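Local coordinates for protein beta-d-glucoside glucohydrolase (Hypocrea jecorina, PDB 3ZZ1) that probably hydrolyses terminal, non-reducing beta-D-glucosyl residues and so releases beta-D-glucose in the breakdown of cellulose, at residues His159-Glu164 with Leu184-Phe189; Val200-Asn205 with Gly231-Asp236. All blocks are in the same frame, centred on the assembly; numbering follows the deposited sequence.

In the fold
Both contacts belong to the TIM-barrel-like N-terminal domain and follow one another along the chain without overlap. Interaction 1 closes first: strand 154-160 and the turn after it are rejoined by helix 178-194, with 19 residues between the segments. The chain then runs from that helix straight into strand 199-202, where interaction 2 begins; it closes when strand 232-235 returns beside its predecessor after helix 216-226. Strand 154-160 and strand 199-202 are parallel neighbours in the same sheet, so the contacts meet side by side. Tyr160 probably hydrogen-bonds through its backbone to Met201 and Ser203, while the ring of His159 packs on Asp236.

Interaction 1. Residues His159-Glu164 with Leu184-Phe189; sequences HYILNE and LYTWPF
Tyr160 and Phe189 form a T-shaped pair, the edge of the tyrosine ring meeting the face of the phenylalanine with centroids 5.2 Å apart and planes at 71°. CD1 of Tyr160 stands over the middle of the Phe189 ring. A chi1 of -174°, which sets CG opposite the backbone N, carries the Tyr160 ring across Phe189 to Thr186, whose CG2 lies near the ring plane at its edge. Beyond this, a water donates both to Tyr160 OH, 2.8 Å away, and to Thr186 OG1 at 3.0 Å; the two hydroxyls also bond to the carbonyl oxygens of Thr218 and Leu181, respectively. His159 O approaches the far end of the Phe189 ring obliquely, 3.3 Å from CZ. In the TIM-barrel-like domain, helix 178-194 carries the beta-alpha-beta crossover from strand 154-160 to strand 199-202. Ile161, preceded by a cis peptide bond, extends CD1 between Thr186 and Tyr185, reaching 3.4 Å from Thr186 OG1 and 3.6 Å from Tyr185 O, and the same methyl touches the Phe189 ring. An alanine in place of Phe189 is likely to open a gap beneath the Tyr160 edge and take away the aromatic surface against which Ile161 CD1 rests. Leu162 meets Tyr185 at about a right angle: its CD2 methyl sits 3.6 Å from Tyr185 CG, with CB and CD2 of the tyrosine nearly as close. Farther along that ring, Glu164 brings its carboxylate in obliquely, OE2 lying 3.4 Å from Tyr185 CE1 and the planes turned 51° apart. The bend of the Glu164 chain at chi2 folds the carboxylate toward backbone N-H groups: Leu117 N bonds to OE2, while Gly118 N and Lys119 N bond to OE1, fixing the buried group beside the ring.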
loop_
_atom_site.group_PDB
_atom_site.type_symbol
_atom_site.label_atom_id
_atom_site.label_comp_id
_atom_site.label_asym_id
_atom_site.label_seq_id
_atom_site.Cartn_x
_atom_site.Cartn_y
_atom_site.Cartn_z
ATOM N N HIS A 159 -4.565 -1.458 8.302
ATOM C CA HIS A 159 -5.028 -1.854 9.625
ATOM C C HIS A 159 -5.176 -0.593 10.472
ATOM O O HIS A 159 -4.266 0.238 10.532
ATOM C CB HIS A 159 -4.014 -2.795 10.281
ATOM C CG HIS A 159 -3.622 -3.960 9.423
ATOM N ND1 HIS A 159 -2.633 -3.880 8.467
ATOM C CD2 HIS A 159 -4.085 -5.232 9.379
ATOM C CE1 HIS A 159 -2.506 -5.050 7.867
ATOM N NE2 HIS A 159 -3.374 -5.889 8.405
ATOM N N TYR A 160 -6.324 -0.466 11.131
ATOM C CA TYR A 160 -6.659 0.738 11.885
ATOM C C TYR A 160 -6.454 0.496 13.384
ATOM O O TYR A 160 -7.238 -0.217 14.007
ATOM C CB TYR A 160 -8.108 1.128 11.568
ATOM C CG TYR A 160 -8.580 2.438 12.157
ATOM C CD1 TYR A 160 -8.222 3.660 11.579
ATOM C CD2 TYR A 160 -9.400 2.456 13.280
ATOM C CE1 TYR A 160 -8.660 4.868 12.124
ATOM C CE2 TYR A 160 -9.845 3.647 13.825
ATOM C CZ TYR A 160 -9.472 4.850 13.245
ATOM O OH TYR A 160 -9.913 6.031 13.796
ATOM N N ILE A 161 -5.413 1.075 13.987
ATOM C CA ILE A 161 -4.473 2.014 13.358
ATOM C C ILE A 161 -3.144 1.971 14.124
ATOM O O ILE A 161 -3.094 1.468 15.254
ATOM C CB ILE A 161 -5.060 3.459 13.355
ATOM C CG1 ILE A 161 -4.193 4.421 12.537
ATOM C CG2 ILE A 161 -5.320 3.969 14.785
ATOM C CD1 ILE A 161 -4.936 5.622 12.043
ATOM N N LEU A 162 -2.077 2.482 13.503
ATOM C CA LEU A 162 -0.758 2.658 14.145
ATOM C C LEU A 162 0.036 1.359 14.350
ATOM O O LEU A 162 0.865 1.256 15.265
ATOM C CB LEU A 162 -0.876 3.439 15.468
ATOM C CG LEU A 162 -1.615 4.787 15.514
ATOM C CD1 LEU A 162 -1.755 5.238 16.955
ATOM C CD2 LEU A 162 -0.921 5.853 14.679
ATOM N N ASN A 163 -0.215 0.389 13.478
ATOM C CA ASN A 163 0.488 -0.892 13.460
ATOM C C ASN A 163 1.762 -0.763 12.618
ATOM O O ASN A 163 1.905 -1.412 11.578
ATOM C CB ASN A 163 -0.465 -1.958 12.894
ATOM C CG ASN A 163 0.106 -3.378 12.933
ATOM O OD1 ASN A 163 -0.482 -4.289 12.343
ATOM N ND2 ASN A 163 1.239 -3.572 13.613
ATOM N N GLU A 164 2.688 0.070 13.089
ATOM C CA GLU A 164 3.863 0.490 12.310
ATOM C C GLU A 164 5.086 -0.436 12.392
ATOM O O GLU A 164 6.124 -0.161 11.766
ATOM C CB GLU A 164 4.251 1.930 12.665
ATOM C CG GLU A 164 3.214 2.979 12.251
ATOM C CD GLU A 164 3.050 3.110 10.740
ATOM O OE1 GLU A 164 4.055 3.022 10.001
ATOM O OE2 GLU A 164 1.907 3.300 10.287
ATOM N N LEU A 184 -1.459 12.528 10.005
ATOM C CA LEU A 184 -0.548 11.632 9.300
ATOM C C LEU A 184 -1.167 10.252 9.098
ATOM O O LEU A 184 -1.396 9.820 7.966
ATOM C CB LEU A 184 0.798 11.533 10.041
ATOM C CG LEU A 184 1.936 10.707 9.418
ATOM C CD1 LEU A 184 2.227 11.101 7.980
ATOM C CD2 LEU A 184 3.200 10.818 10.248
ATOM N N TYR A 185 -1.456 9.569 10.201
ATOM C CA TYR A 185 -1.870 8.166 10.138
ATOM C C TYR A 185 -3.331 7.924 9.761
ATOM O O TYR A 185 -3.616 7.007 8.991
ATOM C CB TYR A 185 -1.461 7.430 11.416
ATOM C CG TYR A 185 0.042 7.461 11.586
ATOM C CD1 TYR A 185 0.861 6.620 10.833
ATOM C CD2 TYR A 185 0.649 8.364 12.459
ATOM C CE1 TYR A 185 2.240 6.658 10.964
ATOM C CE2 TYR A 185 2.030 8.410 12.596
ATOM C CZ TYR A 185 2.817 7.553 11.841
ATOM O OH TYR A 185 4.184 7.588 11.957
ATOM N N THR A 186 -4.243 8.739 10.282
ATOM C CA THR A 186 -5.672 8.579 9.981
ATOM C C THR A 186 -6.004 9.092 8.580
ATOM O O THR A 186 -6.904 8.571 7.930
ATOM C CB THR A 186 -6.575 9.265 11.040
ATOM O OG1 THR A 186 -6.221 8.800 12.344
ATOM C CG2 THR A 186 -8.039 8.927 10.802
ATOM N N TRP A 187 -5.261 10.101 8.125
ATOM C CA TRP A 187 -5.460 10.720 6.806
ATOM C C TRP A 187 -5.867 9.748 5.677
ATOM O O TRP A 187 -6.891 9.974 5.019
ATOM C CB TRP A 187 -4.220 11.542 6.407
ATOM C CG TRP A 187 -4.304 12.198 5.042
ATOM C CD1 TRP A 187 -4.292 11.571 3.824
ATOM C CD2 TRP A 187 -4.384 13.603 4.765
ATOM N NE1 TRP A 187 -4.375 12.493 2.810
ATOM C CE2 TRP A 187 -4.433 13.749 3.356
ATOM C CE3 TRP A 187 -4.429 14.753 5.566
ATOM C CZ2 TRP A 187 -4.521 15.000 2.731
ATOM C CZ3 TRP A 187 -4.516 16.000 4.945
ATOM C CH2 TRP A 187 -4.556 16.109 3.539
ATOM N N PRO A 188 -5.068 8.683 5.430
ATOM C CA PRO A 188 -5.414 7.786 4.318
ATOM C C PRO A 188 -6.675 6.944 4.544
ATOM O O PRO A 188 -7.287 6.486 3.573
ATOM C CB PRO A 188 -4.180 6.880 4.200
ATOM C CG PRO A 188 -3.529 6.943 5.531
ATOM C CD PRO A 188 -3.751 8.342 5.999
ATOM N N PHE A 189 -7.050 6.734 5.802
ATOM C CA PHE A 189 -8.301 6.046 6.119
ATOM C C PHE A 189 -9.504 6.928 5.794
ATOM O O PHE A 189 -10.567 6.421 5.415
ATOM C CB PHE A 189 -8.322 5.585 7.576
ATOM C CG PHE A 189 -7.434 4.405 7.845
ATOM C CD1 PHE A 189 -7.912 3.111 7.689
ATOM C CD2 PHE A 189 -6.108 4.587 8.248
ATOM C CE1 PHE A 189 -7.090 2.014 7.935
ATOM C CE2 PHE A 189 -5.281 3.499 8.491
ATOM C CZ PHE A 189 -5.776 2.208 8.338
HETATM O O HOH W 1 -7.627 7.523 14.607
#

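Interaction 2. Residues Val200-Asn205 with Gly231-Asp236; sequences VMCSYN and GYVMTD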
loop_
_atom_site.group_PDB
_atom_site.type_symbol
_atom_site.label_atom_id
_atom_site.label_comp_id
_atom_site.label_asym_id
_atom_site.label_seq_id
_atom_site.Cartn_x
_atom_site.Cartn_y
_atom_site.Cartn_z
ATOM N N VAL A 200 -13.616 -1.577 7.698
ATOM C CA VAL A 200 -12.321 -1.194 8.208
ATOM C C VAL A 200 -11.936 -2.287 9.191
ATOM O O VAL A 200 -12.781 -2.765 9.947
ATOM C CB VAL A 200 -12.389 0.181 8.914
ATOM C CG1 VAL A 200 -11.115 0.471 9.681
ATOM C CG2 VAL A 200 -12.677 1.301 7.899
ATOM N N MET A 201 -10.680 -2.712 9.162
ATOM C CA MET A 201 -10.194 -3.706 10.115
ATOM C C MET A 201 -9.333 -3.036 11.190
ATOM O O MET A 201 -8.356 -2.353 10.869
ATOM C CB MET A 201 -9.394 -4.797 9.392
ATOM C CG MET A 201 -8.834 -5.877 10.304
ATOM S SD MET A 201 -7.555 -6.898 9.514
ATOM C CE MET A 201 -8.514 -7.762 8.272
ATOM N N CYS A 202 -9.704 -3.226 12.458
ATOM C CA CYS A 202 -8.904 -2.708 13.577
ATOM C C CYS A 202 -7.695 -3.602 13.879
ATOM O O CYS A 202 -7.740 -4.814 13.661
ATOM C CB CYS A 202 -9.753 -2.444 14.830
ATOM S SG CYS A 202 -10.762 -3.821 15.436
ATOM N N SER A 203 -6.626 -2.989 14.384
ATOM C CA SER A 203 -5.306 -3.625 14.438
ATOM C C SER A 203 -5.022 -4.412 15.716
ATOM O O SER A 203 -5.790 -4.359 16.680
ATOM C CB SER A 203 -4.207 -2.579 14.202
ATOM O OG SER A 203 -4.252 -1.559 15.183
ATOM N N TYR A 204 -3.896 -5.131 15.711
ATOM C CA TYR A 204 -3.447 -5.922 16.866
ATOM C C TYR A 204 -2.969 -5.078 18.041
ATOM O O TYR A 204 -3.066 -5.501 19.192
ATOM C CB TYR A 204 -2.306 -6.864 16.467
ATOM C CG TYR A 204 -2.755 -8.136 15.791
ATOM C CD1 TYR A 204 -3.515 -9.085 16.477
ATOM C CD2 TYR A 204 -2.404 -8.401 14.467
ATOM C CE1 TYR A 204 -3.924 -10.258 15.858
ATOM C CE2 TYR A 204 -2.807 -9.570 13.839
ATOM C CZ TYR A 204 -3.568 -10.489 14.537
ATOM O OH TYR A 204 -3.962 -11.640 13.910
ATOM N N ASN A 205 -2.435 -3.898 17.742
ATOM C CA ASN A 205 -1.702 -3.107 18.728
ATOM C C ASN A 205 -2.594 -2.303 19.651
ATOM O O ASN A 205 -3.797 -2.178 19.422
ATOM C CB ASN A 205 -0.710 -2.171 18.030
ATOM C CG ASN A 205 -1.374 -1.298 16.989
ATOM O OD1 ASN A 205 -1.734 -1.774 15.915
ATOM N ND2 ASN A 205 -1.538 -0.010 17.298
ATOM N N GLY A 231 -19.885 2.225 7.484
ATOM C CA GLY A 231 -19.669 0.773 7.401
ATOM C C GLY A 231 -19.294 0.114 8.718
ATOM O O GLY A 231 -19.479 0.698 9.788
ATOM N N TYR A 232 -18.745 -1.098 8.639
ATOM C CA TYR A 232 -18.476 -1.893 9.842
ATOM C C TYR A 232 -16.998 -2.117 10.141
ATOM O O TYR A 232 -16.171 -2.224 9.229
ATOM C CB TYR A 232 -19.224 -3.235 9.800
ATOM C CG TYR A 232 -18.799 -4.192 8.697
ATOM C CD1 TYR A 232 -19.346 -4.097 7.416
ATOM C CD2 TYR A 232 -17.870 -5.205 8.942
ATOM C CE1 TYR A 232 -18.966 -4.972 6.402
ATOM C CE2 TYR A 232 -17.481 -6.091 7.930
ATOM C CZ TYR A 232 -18.041 -5.971 6.664
ATOM O OH TYR A 232 -17.670 -6.832 5.658
ATOM N N VAL A 233 -16.689 -2.194 11.436
ATOM C CA VAL A 233 -15.343 -2.471 11.917
ATOM C C VAL A 233 -15.218 -3.942 12.297
ATOM O O VAL A 233 -15.955 -4.442 13.159
ATOM C CB VAL A 233 -14.975 -1.603 13.151
ATOM C CG1 VAL A 233 -13.570 -1.940 13.652
ATOM C CG2 VAL A 233 -15.102 -0.109 12.830
ATOM N N MET A 234 -14.287 -4.629 11.642
ATOM C CA MET A 234 -13.940 -5.994 12.000
ATOM C C MET A 234 -12.589 -5.984 12.702
ATOM O O MET A 234 -11.808 -5.041 12.546
ATOM C CB MET A 234 -13.904 -6.897 10.759
ATOM C CG MET A 234 -12.625 -6.791 9.914
ATOM S SD MET A 234 -12.646 -7.851 8.449
ATOM C CE MET A 234 -13.837 -7.004 7.415
ATOM N N THR A 235 -12.329 -7.026 13.481
ATOM C CA THR A 235 -11.041 -7.190 14.142
ATOM C C THR A 235 -10.070 -7.831 13.168
ATOM O O THR A 235 -10.481 -8.584 12.281
ATOM C CB THR A 235 -11.133 -8.122 15.382
ATOM O OG1 THR A 235 -11.587 -9.419 14.975
ATOM C CG2 THR A 235 -12.082 -7.569 16.428
ATOM N N ASP A 236 -8.783 -7.544 13.341
ATOM C CA ASP A 236 -7.748 -8.387 12.759
ATOM C C ASP A 236 -7.898 -9.746 13.455
ATOM O O ASP A 236 -8.696 -9.877 14.384
ATOM C CB ASP A 236 -6.360 -7.771 12.962
ATOM C CG ASP A 236 -5.330 -8.279 11.951
ATOM O OD1 ASP A 236 -5.467 -9.410 11.443
ATOM O OD2 ASP A 236 -4.367 -7.546 11.672
HETATM O O HOH W 2 -3.149 -5.535 12.859
#
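Met234 O is gripped from strand 199-202 by two neighbouring residues: Cys202 N hydrogen-bonds to it at 2.8 Å, nearly along the C=O axis, and Met201 CA adds a C-H...O contact at 3.2 Å. The same pattern recurs one step back, where Val200 O accepts Met234 N and lies near Val233 CA; Val200 N to Tyr232 O and Asp236 N to Cys202 O complete the parallel pairing. Met201 and Met234 project to one face of the sheet, their chains crossing obliquely with Met201 CB 3.8 Å from Met234 CG. On the other face are Val200, Cys202, Val233 and Thr235. The chi1 of 54° places Cys202 SG between its backbone N and carbonyl carbon, 3.8 Å from Val233 CG1, and the sulfur continues into a disulfide with Cys213. Past the strand ends, Asp236 carries much of the side-chain contact. Its CB lies over the Tyr204 ring toward the rim, 4.2 Å from the centroid and 14° off the normal, a CH-pi approach. The carboxylate continues over the rim of the ring near CE2, its plane turned 31° from that of the ring, while Met201 SD packs 3.6 Å from Asp236 CG. A water links the same two residues, donating to Asp236 OD2 at 2.6 Å and accepting from Tyr204 N at 3.0 Å; Tyr204 OH bonds onward to the backbone O of Trp237. Strands 199-202 and 232-235 are neighbouring parallel strands of the TIM-barrel-like domain, joined through helix 216-226 in a beta-alpha-beta crossover. That helix packs on Val200 and Val233, the methionine face meets Thr156 and Lys158 of strand 154-160, and Tyr232 reaches helix 282-298.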